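Local structure of mandelate racemase / muconate lactonizing enzyme, C-terminal domain protein (Pseudovibrio sp. JE062, 4JHM) at residues D46-L51 with W112-K117; I107-W112 with G277-L282; K133-A138 with G160-K165. The protein is of unknown function but belongs to the enolase superfamily, joining an N-terminal alpha+beta capping domain to a C-terminal TIM-barrel-like domain. All coordinates share one frame; numbering follows the deposited sequence.

From the N terminus, residues 46-51 lead into strand 50-58 of the antiparallel sheet, and contact 1 closes a loop of 60 residues when helix 100-119 returns against them. Contact 2 opens on the same helix before contact 1 has closed, so the two cross. They share Trp112, and Ala110 and Ile109 pack on Gly50 and Leu51. Contact 2 closes only at helix 279-291, binding the N-terminal domain to the barrel domain. Contact 3 opens and closes within that long span, after contact 1 is complete, and joins neighbouring parallel strands of the barrel. Centre to centre, it lies about 25 Å from contact 2 and about 30 Å from contact 1.

Contact 1: D46-L51 with W112-K117; sequences DGTEGL and WDIKGK
Ile114 and Asp113 of helix 100-119 meet Gly50 and Leu51 on strand 50-58, where the helix packs on the antiparallel sheet of the N-terminal domain of an enolase-superfamily protein. The apolar part centres on Ile114. Its CG1 is anti to the carbonyl carbon (chi1 -82°), which brings the branch over the Glu49-Gly50 peptide, with Ile114 CG1 3.3 Å from Gly50 N. Gly50 has no side chain, and the helix comes correspondingly close: Gly50 CA and Ile114 CA are 4.7 Å apart. Ile114 CG2 turns the other way and touches the Thr48 methyl, CG2 to CG2 at 3.8 Å. Leu42 and Thr44 of the adjacent strand 34-44 also pack on Ile114.

The polar part is gathered at Asp113. Asp113 OD2 accepts from Leu51 N at 2.8 Å through its anti lone pair, the one away from the other carboxylate oxygen. The second oxygen, OD1, accepts from Leu356 N, so both ends of the carboxylate are held by backbone amides. Lys117, one helical turn on, forms a salt bridge from above the carboxylate plane, Lys117 NZ lying 3.1 Å from Asp113 OD2. Extended beyond CG, the same lysine reaches back to segment 46-51, where Lys117 NZ donates to Glu49 O at 3.0 Å, meeting the carbonyl at a C=O...N angle of 154°.

Contact 2: I107-W112 with G277-L282; sequences IDIAAW and GGITQL
Ile109 and Gly278 mark the nearest approach of the two backbones, CA to CA 5.2 Å, where the side of helix 100-119 faces the N-terminal end of helix 279-291. Gly278 is the N-cap; without a side chain it lets Asp108 OD1 and Ile109 CG1 in, while the backbone angles of Gly277 themselves call for glycine.

Asp108 faces the first turn of helix 279-291. Its OD1 accepts from Thr280 N at 3.2 Å, nearly straight at 171° though 27° out of the carboxylate plane, while OD2 accepts from Asn89 ND2 and, on its syn side though doubtfully short, from Thr280 OG1. The helix N terminus probably stabilises the negative charge. Thr280 OG1 passes the chain of bonds on, accepting from Trp112 NE1 at 3.0 Å, almost in the indole plane. Ile279 lies over one indole face: with CG1 beside the backbone N (chi1 -57°), CG2 is anti to that N and makes a CH-pi contact 3.7 Å from the centroid of the Trp112 five-membered ring. Ile279 CG1 turns instead to Ile109 CG1 at 3.8 Å.

This buried contact is an interdomain joint of the enolase superfamily, N-terminal-domain helix against the start of a barrel-domain helix.

Contact 3: K133-A138 with G160-K165; sequences KIKSYA and GFTAIK
Ala138 is hydrogen-bonded to Ala163 and Lys165, the residues flanking Ile164, in the buried, close-fitting half of this contact, and Tyr137 CB packs on Ala163 CB. Ala138 N donates to Ala163 O at 3.0 Å, and Ala138 O accepts from Lys165 N at 3.1 Å, so Ala138 bridges the neighbouring strand in parallel register with Ile164. On the face bearing the Ala138 methyl, the Phe161 ring lies flat against it: Ala138 CB stands 3.7 Å from the Phe161 ring centroid and only 7° off the normal, a CH-pi contact. Ser136 OG comes to the edge of the same ring, with its hydroxyl hydrogen-bonded to Thr342, and Tyr327 meets Phe161 edge-to-face.

Strands 133-139 and 163-167, with helix 149-159 between them, form a beta-alpha-beta crossover of the TIM-barrel-like domain. Cys156 of that helix covers Ala138, Ile164 and Phe161. Tyr137 and Lys165 both touch Met194 of strand 192-196. Tyr137 CG is held between its backbone N and carbonyl carbon (chi1 63°), so that the ring crosses Lys165 at a slant, and Lys165 NZ donates to Tyr137 OH at 3.2 Å. The main polar partner of Lys165 is Glu324, with a further salt bridge to Glu222.

On the partly exposed side, Lys135, bent at chi2 and chi4, crosses the loop residue Thr162 at about a right angle, Lys135 CD 3.2 Å from Thr162 OG1, while its NZ forms a weak hydrogen bond with Tyr347 OH.

Contact 1: D46-L51 with W112-K117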
loop_
_atom_site.group_PDB
_atom_site.type_symbol
_atom_site.label_atom_id
_atom_site.label_comp_id
_atom_site.label_asym_id
_atom_site.label_seq_id
_atom_site.Cartn_x
_atom_site.Cartn_y
_atom_site.Cartn_z
ATOM N N ASP A 46 17.573 -52.792 14.571
ATOM C CA ASP A 46 17.058 -53.995 13.919
ATOM C C ASP A 46 17.612 -54.194 12.507
ATOM O O ASP A 46 17.083 -54.991 11.729
ATOM C CB ASP A 46 15.527 -53.972 13.884
ATOM C CG ASP A 46 14.976 -52.766 13.157
ATOM O OD1 ASP A 46 15.731 -51.790 12.953
ATOM O OD2 ASP A 46 13.783 -52.793 12.796
ATOM N N GLY A 47 18.680 -53.472 12.183
ATOM C CA GLY A 47 19.351 -53.632 10.895
ATOM C C GLY A 47 18.707 -52.835 9.775
ATOM O O GLY A 47 19.151 -52.900 8.628
ATOM N N THR A 48 17.655 -52.091 10.098
ATOM C CA THR A 48 17.012 -51.224 9.120
ATOM C C THR A 48 17.939 -50.052 8.821
ATOM O O THR A 48 18.421 -49.391 9.743
ATOM C CB THR A 48 15.658 -50.702 9.639
ATOM O OG1 THR A 48 14.780 -51.809 9.883
ATOM C CG2 THR A 48 15.017 -49.752 8.632
ATOM N N GLU A 49 18.198 -49.802 7.540
ATOM C CA GLU A 49 19.130 -48.744 7.149
ATOM C C GLU A 49 18.495 -47.705 6.227
ATOM O O GLU A 49 17.685 -48.041 5.362
ATOM C CB GLU A 49 20.389 -49.338 6.504
ATOM C CG GLU A 49 20.197 -49.914 5.109
ATOM C CD GLU A 49 21.501 -50.416 4.512
ATOM O OE1 GLU A 49 21.722 -50.199 3.299
ATOM O OE2 GLU A 49 22.309 -51.015 5.261
ATOM N N GLY A 50 18.870 -46.443 6.423
ATOM C CA GLY A 50 18.297 -45.330 5.665
ATOM C C GLY A 50 19.331 -44.623 4.817
ATOM O O GLY A 50 20.467 -44.431 5.245
ATOM N N LEU A 51 18.934 -44.236 3.607
ATOM C CA LEU A 51 19.835 -43.561 2.682
ATOM C C LEU A 51 19.362 -42.148 2.364
ATOM O O LEU A 51 18.182 -41.916 2.096
ATOM C CB LEU A 51 19.952 -44.337 1.372
ATOM C CG LEU A 51 20.002 -45.860 1.458
ATOM C CD1 LEU A 51 20.172 -46.432 0.059
ATOM C CD2 LEU A 51 21.119 -46.319 2.383
ATOM N N TRP A 112 13.358 -40.508 6.716
ATOM C CA TRP A 112 12.130 -40.809 5.984
ATOM C C TRP A 112 12.253 -42.143 5.240
ATOM O O TRP A 112 11.286 -42.896 5.148
ATOM C CB TRP A 112 11.784 -39.682 5.006
ATOM C CG TRP A 112 11.022 -38.546 5.630
ATOM C CD1 TRP A 112 11.526 -37.342 6.018
ATOM C CD2 TRP A 112 9.620 -38.510 5.935
ATOM N NE1 TRP A 112 10.530 -36.559 6.544
ATOM C CE2 TRP A 112 9.351 -37.252 6.506
ATOM C CE3 TRP A 112 8.567 -39.419 5.781
ATOM C CZ2 TRP A 112 8.074 -36.878 6.925
ATOM C CZ3 TRP A 112 7.299 -39.049 6.198
ATOM C CH2 TRP A 112 7.064 -37.790 6.763
ATOM N N ASP A 113 13.444 -42.426 4.719
ATOM C CA ASP A 113 13.701 -43.679 4.007
ATOM C C ASP A 113 13.482 -44.887 4.925
ATOM O O ASP A 113 12.877 -45.885 4.525
ATOM C CB ASP A 113 15.133 -43.686 3.451
ATOM C CG ASP A 113 15.431 -44.908 2.587
ATOM O OD1 ASP A 113 14.502 -45.456 1.953
ATOM O OD2 ASP A 113 16.608 -45.314 2.534
ATOM N N ILE A 114 13.986 -44.781 6.152
ATOM C CA ILE A 114 13.831 -45.819 7.163
ATOM C C ILE A 114 12.366 -45.984 7.545
ATOM O O ILE A 114 11.872 -47.109 7.668
ATOM C CB ILE A 114 14.661 -45.487 8.416
ATOM C CG1 ILE A 114 16.116 -45.900 8.203
ATOM C CG2 ILE A 114 14.101 -46.179 9.647
ATOM C CD1 ILE A 114 17.072 -45.330 9.230
ATOM N N LYS A 115 11.674 -44.862 7.724
ATOM C CA LYS A 115 10.257 -44.872 8.081
ATOM C C LYS A 115 9.419 -45.523 6.985
ATOM O O LYS A 115 8.431 -46.191 7.271
ATOM C CB LYS A 115 9.767 -43.445 8.331
ATOM C CG LYS A 115 8.284 -43.334 8.656
ATOM C CD LYS A 115 7.793 -41.896 8.548
ATOM C CE LYS A 115 8.360 -41.014 9.649
ATOM N NZ LYS A 115 7.800 -39.632 9.603
ATOM N N GLY A 116 9.814 -45.326 5.732
ATOM C CA GLY A 116 9.114 -45.942 4.612
ATOM C C GLY A 116 9.321 -47.444 4.588
ATOM O O GLY A 116 8.377 -48.214 4.398
ATOM N N LYS A 117 10.568 -47.856 4.786
ATOM C CA LYS A 117 10.925 -49.264 4.764
ATOM C C LYS A 117 10.248 -50.030 5.894
ATOM O O LYS A 117 9.827 -51.168 5.703
ATOM C CB LYS A 117 12.445 -49.422 4.838
ATOM C CG LYS A 117 13.138 -49.066 3.530
ATOM C CD LYS A 117 14.651 -49.003 3.677
ATOM C CE LYS A 117 15.320 -48.662 2.355
ATOM N NZ LYS A 117 16.779 -48.409 2.508
#

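Contact 2: I107-W112 with G277-L282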
loop_
_atom_site.group_PDB
_atom_site.type_symbol
_atom_site.label_atom_id
_atom_site.label_comp_id
_atom_site.label_asym_id
_atom_site.label_seq_id
_atom_site.Cartn_x
_atom_site.Cartn_y
_atom_site.Cartn_z
ATOM N N ILE A 107 20.399 -36.241 6.065
ATOM C CA ILE A 107 20.115 -36.921 7.323
ATOM C C ILE A 107 18.607 -37.010 7.529
ATOM O O ILE A 107 18.084 -38.069 7.854
ATOM C CB ILE A 107 20.756 -36.203 8.529
ATOM C CG1 ILE A 107 22.264 -36.035 8.314
ATOM C CG2 ILE A 107 20.490 -36.978 9.813
ATOM C CD1 ILE A 107 22.898 -34.979 9.194
ATOM N N ASP A 108 17.907 -35.898 7.338
ATOM C CA ASP A 108 16.451 -35.905 7.443
ATOM C C ASP A 108 15.876 -36.907 6.450
ATOM O O ASP A 108 15.006 -37.712 6.789
ATOM C CB ASP A 108 15.882 -34.510 7.173
ATOM C CG ASP A 108 14.371 -34.516 6.987
ATOM O OD1 ASP A 108 13.907 -34.864 5.878
ATOM O OD2 ASP A 108 13.648 -34.161 7.946
ATOM N N ILE A 109 16.383 -36.858 5.225
ATOM C CA ILE A 109 15.900 -37.712 4.154
ATOM C C ILE A 109 16.084 -39.182 4.508
ATOM O O ILE A 109 15.189 -40.002 4.295
ATOM C CB ILE A 109 16.624 -37.391 2.833
ATOM C CG1 ILE A 109 16.155 -36.036 2.297
ATOM C CG2 ILE A 109 16.361 -38.476 1.799
ATOM C CD1 ILE A 109 17.080 -35.427 1.269
ATOM N N ALA A 110 17.248 -39.504 5.062
ATOM C CA ALA A 110 17.569 -40.874 5.438
ATOM C C ALA A 110 16.622 -41.407 6.515
ATOM O O ALA A 110 16.405 -42.615 6.618
ATOM C CB ALA A 110 19.010 -40.958 5.915
ATOM N N ALA A 111 16.063 -40.509 7.320
ATOM C CA ALA A 111 15.108 -40.913 8.345
ATOM C C ALA A 111 13.783 -41.294 7.702
ATOM O O ALA A 111 13.160 -42.281 8.090
ATOM C CB ALA A 111 14.906 -39.802 9.358
ATOM N N TRP A 112 13.358 -40.508 6.716
ATOM C CA TRP A 112 12.130 -40.809 5.984
ATOM C C TRP A 112 12.253 -42.143 5.240
ATOM O O TRP A 112 11.286 -42.896 5.148
ATOM C CB TRP A 112 11.784 -39.682 5.006
ATOM C CG TRP A 112 11.022 -38.546 5.630
ATOM C CD1 TRP A 112 11.526 -37.342 6.018
ATOM C CD2 TRP A 112 9.620 -38.510 5.935
ATOM N NE1 TRP A 112 10.530 -36.559 6.544
ATOM C CE2 TRP A 112 9.351 -37.252 6.506
ATOM C CE3 TRP A 112 8.567 -39.419 5.781
ATOM C CZ2 TRP A 112 8.074 -36.878 6.925
ATOM C CZ3 TRP A 112 7.299 -39.049 6.198
ATOM C CH2 TRP A 112 7.064 -37.790 6.763
ATOM N N GLY A 277 16.489 -28.697 3.485
ATOM C CA GLY A 277 16.344 -29.333 4.791
ATOM C C GLY A 277 15.715 -30.715 4.761
ATOM O O GLY A 277 15.318 -31.239 5.801
ATOM N N GLY A 278 15.616 -31.301 3.571
ATOM C CA GLY A 278 15.115 -32.663 3.424
ATOM C C GLY A 278 13.629 -32.760 3.123
ATOM O O GLY A 278 12.944 -31.754 2.949
ATOM N N ILE A 279 13.145 -33.997 3.068
ATOM C CA ILE A 279 11.746 -34.303 2.795
ATOM C C ILE A 279 10.820 -33.495 3.696
ATOM O O ILE A 279 9.850 -32.894 3.236
ATOM C CB ILE A 279 11.469 -35.803 3.035
ATOM C CG1 ILE A 279 12.386 -36.675 2.168
ATOM C CG2 ILE A 279 10.015 -36.142 2.749
ATOM C CD1 ILE A 279 12.063 -36.650 0.688
ATOM N N THR A 280 11.125 -33.499 4.988
ATOM C CA THR A 280 10.339 -32.787 5.985
ATOM C C THR A 280 9.954 -31.374 5.553
ATOM O O THR A 280 8.836 -30.928 5.800
ATOM C CB THR A 280 11.129 -32.684 7.300
ATOM O OG1 THR A 280 11.113 -33.954 7.969
ATOM C CG2 THR A 280 10.548 -31.607 8.212
ATOM N N GLN A 281 10.882 -30.671 4.913
ATOM C CA GLN A 281 10.679 -29.270 4.586
ATOM C C GLN A 281 10.110 -29.086 3.188
ATOM O O GLN A 281 9.213 -28.268 2.984
ATOM C CB GLN A 281 11.998 -28.507 4.713
ATOM C CG GLN A 281 12.584 -28.529 6.119
ATOM C CD GLN A 281 11.739 -27.757 7.111
ATOM O OE1 GLN A 281 11.038 -28.340 7.932
ATOM N NE2 GLN A 281 11.784 -26.436 7.023
ATOM N N LEU A 282 10.635 -29.828 2.219
ATOM C CA LEU A 282 10.132 -29.719 0.858
ATOM C C LEU A 282 8.638 -29.903 0.929
ATOM O O LEU A 282 7.868 -29.051 0.491
ATOM C CB LEU A 282 10.735 -30.787 -0.051
ATOM C CG LEU A 282 10.235 -30.738 -1.500
ATOM C CD1 LEU A 282 10.670 -29.445 -2.177
ATOM C CD2 LEU A 282 10.736 -31.936 -2.289
#

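Contact 3: K133-A138 with G160-K165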
loop_
_atom_site.group_PDB
_atom_site.type_symbol
_atom_site.label_atom_id
_atom_site.label_comp_id
_atom_site.label_asym_id
_atom_site.label_seq_id
_atom_site.Cartn_x
_atom_site.Cartn_y
_atom_site.Cartn_z
ATOM N N LYS A 133 3.207 -41.648 -11.267
ATOM C CA LYS A 133 4.118 -41.221 -12.332
ATOM C C LYS A 133 3.903 -39.747 -12.661
ATOM O O LYS A 133 2.909 -39.157 -12.241
ATOM C CB LYS A 133 3.900 -42.067 -13.590
ATOM C CG LYS A 133 2.552 -41.857 -14.262
ATOM C CD LYS A 133 2.461 -42.635 -15.565
ATOM C CE LYS A 133 1.107 -42.448 -16.234
ATOM N NZ LYS A 133 0.943 -43.342 -17.414
ATOM N N ILE A 134 4.822 -39.157 -13.424
ATOM C CA ILE A 134 4.724 -37.736 -13.771
ATOM C C ILE A 134 5.576 -37.350 -14.987
ATOM O O ILE A 134 6.629 -37.937 -15.230
ATOM C CB ILE A 134 5.140 -36.861 -12.578
ATOM C CG1 ILE A 134 5.197 -35.388 -12.980
ATOM C CG2 ILE A 134 6.498 -37.298 -12.053
ATOM C CD1 ILE A 134 5.686 -34.474 -11.877
ATOM N N LYS A 135 5.111 -36.359 -15.747
ATOM C CA LYS A 135 5.853 -35.840 -16.902
ATOM C C LYS A 135 7.225 -35.335 -16.480
ATOM O O LYS A 135 7.331 -34.547 -15.544
ATOM C CB LYS A 135 5.098 -34.675 -17.551
ATOM C CG LYS A 135 3.898 -35.078 -18.383
ATOM C CD LYS A 135 4.259 -35.189 -19.851
ATOM C CE LYS A 135 3.266 -36.068 -20.596
ATOM N NZ LYS A 135 1.866 -35.595 -20.424
ATOM N N SER A 136 8.263 -35.776 -17.183
ATOM C CA SER A 136 9.610 -35.268 -16.955
ATOM C C SER A 136 10.032 -34.328 -18.078
ATOM O O SER A 136 9.425 -34.308 -19.144
ATOM C CB SER A 136 10.603 -36.427 -16.870
ATOM O OG SER A 136 10.630 -37.170 -18.079
ATOM N N TYR A 137 11.074 -33.543 -17.827
ATOM C CA TYR A 137 11.748 -32.817 -18.897
ATOM C C TYR A 137 13.237 -33.148 -18.888
ATOM O O TYR A 137 13.831 -33.371 -17.833
ATOM C CB TYR A 137 11.527 -31.303 -18.782
ATOM C CG TYR A 137 12.087 -30.666 -17.527
ATOM C CD1 TYR A 137 13.418 -30.272 -17.455
ATOM C CD2 TYR A 137 11.278 -30.439 -16.422
ATOM C CE1 TYR A 137 13.929 -29.686 -16.310
ATOM C CE2 TYR A 137 11.777 -29.850 -15.274
ATOM C CZ TYR A 137 13.101 -29.479 -15.221
ATOM O OH TYR A 137 13.600 -28.904 -14.078
ATOM N N ALA A 138 13.831 -33.201 -20.073
ATOM C CA ALA A 138 15.264 -33.408 -20.189
ATOM C C ALA A 138 15.979 -32.102 -19.859
ATOM O O ALA A 138 15.771 -31.084 -20.524
ATOM C CB ALA A 138 15.618 -33.873 -21.593
ATOM N N GLY A 160 11.345 -39.949 -26.030
ATOM C CA GLY A 160 9.967 -39.831 -25.552
ATOM C C GLY A 160 9.677 -38.570 -24.759
ATOM O O GLY A 160 8.536 -38.335 -24.363
ATOM N N PHE A 161 10.707 -37.760 -24.531
ATOM C CA PHE A 161 10.585 -36.563 -23.709
ATOM C C PHE A 161 9.563 -35.583 -24.273
ATOM O O PHE A 161 9.490 -35.364 -25.481
ATOM C CB PHE A 161 11.935 -35.857 -23.572
ATOM C CG PHE A 161 12.866 -36.495 -22.576
ATOM C CD1 PHE A 161 12.547 -36.523 -21.227
ATOM C CD2 PHE A 161 14.074 -37.043 -22.985
ATOM C CE1 PHE A 161 13.405 -37.096 -20.308
ATOM C CE2 PHE A 161 14.935 -37.616 -22.069
ATOM C CZ PHE A 161 14.598 -37.641 -20.728
ATOM N N THR A 162 8.795 -34.984 -23.372
ATOM C CA THR A 162 7.705 -34.083 -23.724
ATOM C C THR A 162 8.089 -32.616 -23.528
ATOM O O THR A 162 7.347 -31.713 -23.911
ATOM C CB THR A 162 6.490 -34.377 -22.830
ATOM O OG1 THR A 162 6.950 -34.729 -21.512
ATOM C CG2 THR A 162 5.674 -35.522 -23.408
ATOM N N ALA A 163 9.246 -32.389 -22.917
ATOM C CA ALA A 163 9.674 -31.045 -22.564
ATOM C C ALA A 163 11.185 -31.004 -22.401
ATOM O O ALA A 163 11.799 -31.977 -21.967
ATOM C CB ALA A 163 8.996 -30.601 -21.279
ATOM N N ILE A 164 11.779 -29.871 -22.752
ATOM C CA ILE A 164 13.215 -29.703 -22.636
ATOM C C ILE A 164 13.556 -28.369 -21.985
ATOM O O ILE A 164 13.124 -27.314 -22.451
ATOM C CB ILE A 164 13.883 -29.757 -24.017
ATOM C CG1 ILE A 164 13.618 -31.113 -24.677
ATOM C CG2 ILE A 164 15.377 -29.498 -23.889
ATOM C CD1 ILE A 164 14.220 -31.251 -26.058
ATOM N N LYS A 165 14.322 -28.417 -20.897
ATOM C CA LYS A 165 14.864 -27.202 -20.308
ATOM C C LYS A 165 16.311 -27.055 -20.742
ATOM O O LYS A 165 17.190 -27.778 -20.274
ATOM C CB LYS A 165 14.781 -27.203 -18.778
ATOM C CG LYS A 165 15.461 -25.984 -18.162
ATOM C CD LYS A 165 15.289 -25.905 -16.657
ATOM C CE LYS A 165 16.266 -26.803 -15.918
ATOM N NZ LYS A 165 15.968 -26.859 -14.459
#